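Local structure of xylulose kinase (Escherichia coli, 2ITM) at residues R403-R417 and Q448-Y462. The protein catalyses the ATP-dependent phosphorylation of D-xylulose to D-xylulose 5-phosphate, and less efficiently that of 1-deoxy-D-xylulose, as a homodimeric member of the FGGY kinase family. Residues are numbered along the deposited sequence; the frame is centred on the assembly and turned at random.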
loop_
_atom_site.group_PDB
_atom_site.type_symbol
_atom_site.label_atom_id
_atom_site.label_comp_id
_atom_site.label_asym_id
_atom_site.label_seq_id
_atom_site.Cartn_x
_atom_site.Cartn_y
_atom_site.Cartn_z
ATOM N N ARG A 403 4.294 22.234 13.530
ATOM C CA ARG A 403 3.563 23.482 13.520
ATOM C C ARG A 403 4.173 24.462 12.534
ATOM O O ARG A 403 3.464 25.153 11.813
ATOM C CB ARG A 403 3.537 24.097 14.917
ATOM C CG ARG A 403 2.584 23.428 15.910
ATOM C CD ARG A 403 2.186 24.311 17.065
ATOM N NE ARG A 403 3.357 24.768 17.797
ATOM C CZ ARG A 403 3.977 24.076 18.737
ATOM N NH1 ARG A 403 3.550 22.881 19.081
ATOM N NH2 ARG A 403 5.038 24.581 19.334
ATOM N N GLN A 404 5.497 24.524 12.514
ATOM C CA GLN A 404 6.205 25.385 11.590
ATOM C C GLN A 404 6.108 24.908 10.159
ATOM O O GLN A 404 5.926 25.698 9.258
ATOM C CB GLN A 404 7.668 25.483 11.967
ATOM C CG GLN A 404 8.415 26.462 11.118
ATOM C CD GLN A 404 7.944 27.864 11.332
ATOM O OE1 GLN A 404 7.715 28.597 10.382
ATOM N NE2 GLN A 404 7.799 28.246 12.587
ATOM N N MET A 405 6.267 23.609 9.969
ATOM C CA MET A 405 6.056 23.002 8.684
ATOM C C MET A 405 4.688 23.349 8.174
ATOM O O MET A 405 4.525 23.669 7.002
ATOM C CB MET A 405 6.234 21.493 8.741
ATOM C CG MET A 405 5.891 20.805 7.432
ATOM S SD MET A 405 5.991 19.028 7.450
ATOM C CE MET A 405 7.732 18.835 7.535
ATOM N N LEU A 406 3.690 23.285 9.049
ATOM C CA LEU A 406 2.322 23.637 8.693
ATOM C C LEU A 406 2.193 25.085 8.271
ATOM O O LEU A 406 1.426 25.411 7.386
ATOM C CB LEU A 406 1.384 23.386 9.859
ATOM C CG LEU A 406 0.458 22.184 9.807
ATOM C CD1 LEU A 406 1.204 20.973 9.365
ATOM C CD2 LEU A 406 -0.187 21.953 11.142
ATOM N N ALA A 407 2.947 25.945 8.927
ATOM C CA ALA A 407 2.964 27.341 8.578
ATOM C C ALA A 407 3.676 27.605 7.256
ATOM O O ALA A 407 3.240 28.418 6.462
ATOM C CB ALA A 407 3.588 28.128 9.688
ATOM N N ASP A 408 4.768 26.891 7.033
ATOM C CA ASP A 408 5.560 27.035 5.828
ATOM C C ASP A 408 4.777 26.603 4.614
ATOM O O ASP A 408 4.740 27.283 3.603
ATOM C CB ASP A 408 6.831 26.204 5.951
ATOM C CG ASP A 408 7.787 26.725 7.018
ATOM O OD1 ASP A 408 7.678 27.894 7.418
ATOM O OD2 ASP A 408 8.688 26.017 7.487
ATOM N N ILE A 409 4.139 25.447 4.741
ATOM C CA ILE A 409 3.274 24.878 3.724
ATOM C C ILE A 409 2.086 25.762 3.412
ATOM O O ILE A 409 1.783 26.002 2.263
ATOM C CB ILE A 409 2.795 23.485 4.161
ATOM C CG1 ILE A 409 3.906 22.467 3.990
ATOM C CG2 ILE A 409 1.592 23.065 3.377
ATOM C CD1 ILE A 409 3.532 21.112 4.401
ATOM N N SER A 410 1.409 26.236 4.444
ATOM C CA SER A 410 0.105 26.844 4.289
ATOM C C SER A 410 0.144 28.325 3.970
ATOM O O SER A 410 -0.805 28.865 3.431
ATOM C CB SER A 410 -0.748 26.607 5.525
ATOM O OG SER A 410 -0.403 27.481 6.563
ATOM N N GLY A 411 1.227 28.988 4.331
ATOM C CA GLY A 411 1.302 30.425 4.184
ATOM C C GLY A 411 0.529 31.148 5.260
ATOM O O GLY A 411 0.251 32.322 5.157
ATOM N N GLN A 412 0.180 30.409 6.300
ATOM C CA GLN A 412 -0.705 30.891 7.338
ATOM C C GLN A 412 0.034 31.029 8.648
ATOM O O GLN A 412 0.778 30.151 9.039
ATOM C CB GLN A 412 -1.852 29.915 7.508
ATOM C CG GLN A 412 -3.132 30.543 7.908
ATOM C CD GLN A 412 -3.758 31.328 6.796
ATOM O OE1 GLN A 412 -3.663 30.948 5.638
ATOM N NE2 GLN A 412 -4.411 32.438 7.156
ATOM N N GLN A 413 -0.176 32.145 9.331
ATOM C CA GLN A 413 0.309 32.298 10.694
ATOM C C GLN A 413 -0.452 31.408 11.674
ATOM O O GLN A 413 -1.661 31.529 11.836
ATOM C CB GLN A 413 0.227 33.754 11.133
ATOM C CG GLN A 413 0.573 33.967 12.601
ATOM C CD GLN A 413 0.462 35.407 13.037
ATOM O OE1 GLN A 413 -0.271 35.725 13.966
ATOM N NE2 GLN A 413 1.191 36.274 12.379
ATOM N N LEU A 414 0.258 30.513 12.338
ATOM C CA LEU A 414 -0.393 29.595 13.270
ATOM C C LEU A 414 -0.061 29.892 14.725
ATOM O O LEU A 414 1.078 29.748 15.159
ATOM C CB LEU A 414 -0.047 28.143 12.898
ATOM C CG LEU A 414 -0.221 27.763 11.433
ATOM C CD1 LEU A 414 0.225 26.376 11.179
ATOM C CD2 LEU A 414 -1.614 27.987 11.012
ATOM N N ASP A 415 -1.078 30.303 15.469
ATOM C CA ASP A 415 -0.960 30.633 16.889
ATOM C C ASP A 415 -1.186 29.396 17.763
ATOM O O ASP A 415 -2.334 28.919 17.919
ATOM C CB ASP A 415 -2.006 31.662 17.295
ATOM C CG ASP A 415 -1.783 33.018 16.663
ATOM O OD1 ASP A 415 -0.622 33.392 16.437
ATOM O OD2 ASP A 415 -2.771 33.723 16.408
ATOM N N TYR A 416 -0.114 28.879 18.342
ATOM C CA TYR A 416 -0.219 27.756 19.252
ATOM C C TYR A 416 -0.661 28.189 20.638
ATOM O O TYR A 416 -0.077 29.074 21.245
ATOM C CB TYR A 416 1.094 27.005 19.340
ATOM C CG TYR A 416 1.021 25.737 20.137
ATOM C CD1 TYR A 416 -0.004 24.837 19.948
ATOM C CD2 TYR A 416 1.976 25.440 21.078
ATOM C CE1 TYR A 416 -0.069 23.682 20.670
ATOM C CE2 TYR A 416 1.918 24.287 21.799
ATOM C CZ TYR A 416 0.895 23.412 21.596
ATOM O OH TYR A 416 0.847 22.253 22.322
ATOM N N ARG A 417 -1.706 27.548 21.130
ATOM C CA ARG A 417 -2.176 27.786 22.477
ATOM C C ARG A 417 -2.388 26.466 23.211
ATOM O O ARG A 417 -2.545 25.427 22.587
ATOM C CB ARG A 417 -3.468 28.588 22.428
ATOM C CG ARG A 417 -3.454 29.755 21.479
ATOM C CD ARG A 417 -4.757 30.502 21.433
ATOM N NE ARG A 417 -4.695 31.708 20.625
ATOM C CZ ARG A 417 -4.314 32.891 21.069
ATOM N NH1 ARG A 417 -3.944 33.049 22.323
ATOM N NH2 ARG A 417 -4.294 33.925 20.252
ATOM N N GLN A 448 -9.338 34.429 24.948
ATOM C CA GLN A 448 -8.564 33.455 24.209
ATOM C C GLN A 448 -7.768 32.609 25.168
ATOM O O GLN A 448 -7.520 33.022 26.285
ATOM C CB GLN A 448 -7.639 34.162 23.253
ATOM C CG GLN A 448 -7.845 33.758 21.845
ATOM C CD GLN A 448 -8.322 34.897 21.010
ATOM O OE1 GLN A 448 -9.471 35.302 21.113
ATOM N NE2 GLN A 448 -7.444 35.432 20.189
ATOM N N LEU A 449 -7.380 31.416 24.747
ATOM C CA LEU A 449 -6.423 30.646 25.519
ATOM C C LEU A 449 -5.057 31.285 25.476
ATOM O O LEU A 449 -4.792 32.153 24.662
ATOM C CB LEU A 449 -6.344 29.202 25.042
ATOM C CG LEU A 449 -7.659 28.441 24.914
ATOM C CD1 LEU A 449 -7.543 27.416 23.831
ATOM C CD2 LEU A 449 -8.059 27.794 26.212
ATOM N N PRO A 450 -4.188 30.845 26.368
ATOM C CA PRO A 450 -2.836 31.382 26.448
ATOM C C PRO A 450 -2.054 31.150 25.161
ATOM O O PRO A 450 -1.895 30.011 24.736
ATOM C CB PRO A 450 -2.226 30.586 27.589
ATOM C CG PRO A 450 -3.350 29.801 28.184
ATOM C CD PRO A 450 -4.631 30.327 27.664
ATOM N N LEU A 451 -1.579 32.241 24.574
ATOM C CA LEU A 451 -0.633 32.196 23.473
ATOM C C LEU A 451 0.715 31.600 23.851
ATOM O O LEU A 451 1.450 32.162 24.645
ATOM C CB LEU A 451 -0.445 33.584 22.878
ATOM C CG LEU A 451 -0.524 33.664 21.357
ATOM C CD1 LEU A 451 0.155 34.904 20.819
ATOM C CD2 LEU A 451 0.050 32.441 20.718
ATOM N N GLU A 452 1.035 30.461 23.262
ATOM C CA GLU A 452 2.241 29.741 23.594
ATOM C C GLU A 452 3.374 30.054 22.626
ATOM O O GLU A 452 4.506 30.252 23.036
ATOM C CB GLU A 452 1.958 28.248 23.603
ATOM C CG GLU A 452 3.005 27.421 24.315
ATOM C CD GLU A 452 3.223 27.858 25.745
ATOM O OE1 GLU A 452 2.297 27.706 26.555
ATOM O OE2 GLU A 452 4.322 28.355 26.056
ATOM N N GLN A 453 3.053 30.100 21.339
ATOM C CA GLN A 453 4.026 30.398 20.295
ATOM C C GLN A 453 3.323 30.709 18.984
ATOM O O GLN A 453 2.379 30.034 18.605
ATOM C CB GLN A 453 4.996 29.229 20.092
ATOM C CG GLN A 453 6.049 29.468 18.997
ATOM C CD GLN A 453 6.997 28.314 18.791
ATOM O OE1 GLN A 453 6.761 27.218 19.267
ATOM N NE2 GLN A 453 8.073 28.563 18.074
ATOM N N SER A 454 3.796 31.737 18.300
ATOM C CA SER A 454 3.232 32.137 17.030
ATOM C C SER A 454 4.181 31.813 15.861
ATOM O O SER A 454 5.320 32.246 15.841
ATOM C CB SER A 454 2.917 33.621 17.038
ATOM O OG SER A 454 1.553 33.852 17.292
ATOM N N HIS A 455 3.681 31.059 14.894
ATOM C CA HIS A 455 4.493 30.587 13.790
ATOM C C HIS A 455 4.226 31.361 12.522
ATOM O O HIS A 455 3.151 31.281 11.964
ATOM C CB HIS A 455 4.249 29.117 13.548
ATOM C CG HIS A 455 4.689 28.244 14.671
ATOM N ND1 HIS A 455 5.912 27.614 14.685
ATOM C CD2 HIS A 455 4.069 27.884 15.814
ATOM C CE1 HIS A 455 6.029 26.909 15.790
ATOM N NE2 HIS A 455 4.925 27.056 16.493
ATOM N N LEU A 456 5.220 32.109 12.068
ATOM C CA LEU A 456 5.126 32.752 10.776
ATOM C C LEU A 456 5.738 31.921 9.675
ATOM O O LEU A 456 6.765 31.302 9.851
ATOM C CB LEU A 456 5.718 34.151 10.801
ATOM C CG LEU A 456 4.734 35.259 11.134
ATOM C CD1 LEU A 456 5.411 36.289 11.972
ATOM C CD2 LEU A 456 4.156 35.886 9.894
ATOM N N PRO A 457 5.067 31.894 8.539
ATOM C CA PRO A 457 5.574 31.200 7.361
ATOM C C PRO A 457 6.947 31.710 6.966
ATOM O O PRO A 457 7.137 32.904 6.823
ATOM C CB PRO A 457 4.547 31.541 6.282
ATOM C CG PRO A 457 3.511 32.363 6.945
ATOM C CD PRO A 457 4.061 32.901 8.193
ATOM N N ASP A 458 7.889 30.796 6.793
ATOM C CA ASP A 458 9.157 31.131 6.176
ATOM C C ASP A 458 9.030 31.269 4.668
ATOM O O ASP A 458 8.553 30.373 4.002
ATOM C CB ASP A 458 10.231 30.117 6.534
ATOM C CG ASP A 458 11.564 30.457 5.934
ATOM O OD1 ASP A 458 11.912 29.871 4.908
ATOM O OD2 ASP A 458 12.331 31.290 6.424
ATOM N N ALA A 459 9.452 32.413 4.154
ATOM C CA ALA A 459 9.188 32.790 2.777
ATOM C C ALA A 459 9.880 31.862 1.798
ATOM O O ALA A 459 9.362 31.582 0.733
ATOM C CB ALA A 459 9.605 34.216 2.539
ATOM N N GLN A 460 11.054 31.385 2.182
ATOM C CA GLN A 460 11.826 30.464 1.366
ATOM C C GLN A 460 11.224 29.057 1.322
ATOM O O GLN A 460 11.058 28.490 0.257
ATOM C CB GLN A 460 13.298 30.428 1.814
ATOM C CG GLN A 460 14.080 31.731 1.546
ATOM C CD GLN A 460 15.555 31.665 1.965
ATOM O OE1 GLN A 460 15.861 31.615 3.149
ATOM N NE2 GLN A 460 16.459 31.679 0.989
ATOM N N ARG A 461 10.897 28.509 2.486
ATOM C CA ARG A 461 10.272 27.196 2.566
ATOM C C ARG A 461 8.846 27.165 2.014
ATOM O O ARG A 461 8.427 26.180 1.487
ATOM C CB ARG A 461 10.285 26.665 3.993
ATOM C CG ARG A 461 11.645 26.432 4.583
ATOM C CD ARG A 461 11.864 25.030 5.125
ATOM N NE ARG A 461 10.683 24.485 5.790
ATOM C CZ ARG A 461 10.727 23.610 6.785
ATOM N NH1 ARG A 461 11.900 23.190 7.230
ATOM N NH2 ARG A 461 9.612 23.168 7.344
ATOM N N TYR A 462 8.123 28.267 2.148
ATOM C CA TYR A 462 6.816 28.396 1.532
ATOM C C TYR A 462 6.901 28.246 0.031
ATOM O O TYR A 462 6.153 27.490 -0.559
ATOM C CB TYR A 462 6.141 29.711 1.899
ATOM C CG TYR A 462 4.879 30.006 1.155
ATOM C CD1 TYR A 462 3.690 29.400 1.506
ATOM C CD2 TYR A 462 4.861 30.887 0.099
ATOM C CE1 TYR A 462 2.533 29.660 0.831
ATOM C CE2 TYR A 462 3.705 31.148 -0.582
ATOM C CZ TYR A 462 2.543 30.527 -0.217
ATOM O OH TYR A 462 1.398 30.791 -0.898
#
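R403, on helix 403-410, meets H455 and Q453 of strand 451-455 along most of its length. Its CB lies over one face of the H455 imidazole, 3.8 Å from the ring centroid and 19° off the normal, which satisfies a CH-pi contact. With CG anti to the carbonyl carbon (chi1 -75°) and a bend at chi3, the chain of R403 turns back past the ring: R403 CD comes to 3.9 Å from H455 NE2, and R403 NE donates to that same nitrogen at 3.1 Å. The bond is not ideal, since NE stands 37° out of the imidazole plane. At the tip, NH2 donates to Q453 OE1 within the guanidinium plane, while NH1 is bonded to the carbonyl of A397; Y416 CD2 covers one guanidinium face. Beyond the strand, D408 grips the start of helix 459-462 with both carboxylate oxygens. D408 OD1 receives D458 N in a nearly straight bond of 3.0 Å, and D408 OD2 forms a salt bridge with R461 NH2 at 3.0 Å. D458, the N-cap, accepts in turn from R461 N through its OD1. Strands 414-417 and 451-455 pair antiparallel, as the reciprocal L414-H455 backbone bonds establish. Opposite Y416, a classic beta bulge admits both E452 and Q453, whose N atoms share Y416 O at 2.7 Å and 3.3 Å respectively. Strand 451-455 is one of the two edge strands of this chain's seven-stranded mixed sheet; 414-417 lies between it and 390-393, and helix 400-410 packs against helices 358-381 and 459-479.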